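Local coordinates for RNA-binding protein Unr (Drosophila melanogaster, PDB 4QQB) that binds RNA and regulates dosage compensation in both sexes, its first cold-shock domain associating with the 3'-UTR of msl-2 transcripts, at residues P49-E53 against A65-I71. Numbering follows the deposited sequence.
Sequences PVEFE and ASQVSKI
Glu51 and Ser69 form an antiparallel hydrogen-bonded pair. Glu51 N donates to Ser69 O at 2.8 Å, and Ser69 N returns a bond to Glu51 O at 3.0 Å. Glu53 and Ser66 make the second such pair: Ser66 N donates to Glu53 O at 2.7 Å and Glu53 N to Ser66 O, both nearly straight. Between the two pairs the register shifts by one residue, a beta bulge in which Gln67 and Val68 both lie opposite Phe52. Gln67 has positive phi and psi (54°/64°), and the chain turns a corner there. A weak bond from Ile71 N to Pro49 O (3.4 Å) closes the far end, where Ile71 CD1 also lies against the proline ring.

Apolar side chains meet on the Phe52 side. With CG1 of Val68 anti to N (chi1 180°), its methyls part and span two neighbours: CG1 meets Val50 CB at 4.0 Å, CG2 Phe52 CB at 3.7 Å. Ala65 CB approaches the Phe52 ring obliquely, 3.8 Å from CD1. Glu51, Glu53, Ser66 and Ser69 point to the other face, where Ser66 OG is hydrogen-bonded to Thr55 OG1.

The contact is part of the beta hairpin formed by strands 49-56 and 63-70 in the first cold-shock domain, an OB-type beta barrel. Strand 7-14 pairs with the other edge of 49-56. Val50 and Phe52 touch Ile21 of strand 18-23. A backbone hydrogen bond joins Ala65 to Phe31 of strand 29-33.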
# COMPACT_ATOMS: atom_id res chain seq x y z
N PRO E 49 2.74 -33.76 0.41
CA PRO E 49 2.52 -33.91 -1.03
C PRO E 49 1.32 -33.09 -1.50
O PRO E 49 0.32 -33.01 -0.77
CB PRO E 49 2.25 -35.41 -1.18
CG PRO E 49 1.60 -35.79 0.11
CD PRO E 49 2.06 -34.83 1.17
N VAL E 50 1.42 -32.51 -2.69
CA VAL E 50 0.38 -31.60 -3.21
C VAL E 50 0.08 -31.78 -4.70
O VAL E 50 0.94 -32.21 -5.48
CB VAL E 50 0.76 -30.13 -2.97
CG1 VAL E 50 0.61 -29.77 -1.50
CG2 VAL E 50 2.17 -29.84 -3.46
N GLU E 51 -1.16 -31.43 -5.05
CA GLU E 51 -1.65 -31.43 -6.43
C GLU E 51 -2.01 -30.01 -6.84
O GLU E 51 -2.60 -29.25 -6.06
CB GLU E 51 -2.87 -32.33 -6.57
CG GLU E 51 -3.29 -32.61 -8.01
CD GLU E 51 -4.38 -33.66 -8.12
OE1 GLU E 51 -4.36 -34.44 -9.10
OE2 GLU E 51 -5.25 -33.71 -7.22
N PHE E 52 -1.67 -29.65 -8.08
CA PHE E 52 -1.75 -28.27 -8.53
C PHE E 52 -1.68 -28.20 -10.05
O PHE E 52 -1.29 -29.16 -10.71
CB PHE E 52 -0.55 -27.50 -7.97
CG PHE E 52 0.77 -28.04 -8.43
CD1 PHE E 52 1.33 -27.63 -9.63
CD2 PHE E 52 1.43 -29.00 -7.69
CE1 PHE E 52 2.54 -28.15 -10.06
CE2 PHE E 52 2.63 -29.53 -8.12
CZ PHE E 52 3.19 -29.10 -9.30
N GLU E 53 -2.03 -27.04 -10.59
CA GLU E 53 -1.86 -26.77 -12.01
C GLU E 53 -0.71 -25.80 -12.18
O GLU E 53 -0.68 -24.75 -11.53
CB GLU E 53 -3.14 -26.18 -12.60
CG GLU E 53 -3.09 -25.94 -14.10
CD GLU E 53 -4.35 -25.30 -14.66
OE1 GLU E 53 -4.97 -24.45 -13.97
OE2 GLU E 53 -4.71 -25.63 -15.81
N ALA E 65 2.63 -22.13 -9.59
CA ALA E 65 1.72 -23.24 -9.35
C ALA E 65 0.43 -22.69 -8.78
O ALA E 65 0.45 -21.98 -7.77
CB ALA E 65 2.34 -24.23 -8.39
N SER E 66 -0.68 -23.03 -9.42
CA SER E 66 -1.98 -22.45 -9.09
C SER E 66 -2.94 -23.52 -8.61
O SER E 66 -2.82 -24.70 -8.98
CB SER E 66 -2.55 -21.76 -10.32
OG SER E 66 -1.58 -20.94 -10.95
N GLN E 67 -3.91 -23.11 -7.80
CA GLN E 67 -4.94 -24.01 -7.31
C GLN E 67 -4.28 -25.21 -6.65
O GLN E 67 -4.38 -26.34 -7.13
CB GLN E 67 -5.85 -24.43 -8.47
CG GLN E 67 -7.29 -24.72 -8.07
CD GLN E 67 -8.15 -23.47 -8.11
OE1 GLN E 67 -8.94 -23.28 -9.03
NE2 GLN E 67 -8.00 -22.61 -7.11
N VAL E 68 -3.56 -24.94 -5.57
CA VAL E 68 -2.80 -25.96 -4.86
C VAL E 68 -3.63 -26.55 -3.73
O VAL E 68 -4.24 -25.81 -2.95
CB VAL E 68 -1.49 -25.39 -4.29
CG1 VAL E 68 -0.70 -26.46 -3.55
CG2 VAL E 68 -0.64 -24.79 -5.40
N SER E 69 -3.65 -27.88 -3.64
CA SER E 69 -4.26 -28.59 -2.52
C SER E 69 -3.38 -29.77 -2.13
O SER E 69 -2.55 -30.21 -2.93
CB SER E 69 -5.67 -29.09 -2.88
OG SER E 69 -5.62 -30.02 -3.95
N LYS E 70 -3.56 -30.27 -0.91
CA LYS E 70 -2.82 -31.44 -0.43
C LYS E 70 -3.66 -32.70 -0.61
O LYS E 70 -4.87 -32.63 -0.82
CB LYS E 70 -2.39 -31.28 1.04
CG LYS E 70 -3.51 -31.37 2.08
CD LYS E 70 -3.95 -30.01 2.61
CE LYS E 70 -5.30 -30.07 3.31
NZ LYS E 70 -5.25 -30.70 4.66
N ILE E 71 -3.00 -33.86 -0.55
CA ILE E 71 -3.69 -35.16 -0.49
C ILE E 71 -2.98 -36.05 0.53
O ILE E 71 -2.28 -37.00 0.19
CB ILE E 71 -3.84 -35.86 -1.88
CG1 ILE E 71 -2.87 -35.27 -2.93
CG2 ILE E 71 -5.27 -35.73 -2.39
CD1 ILE E 71 -1.43 -35.68 -2.76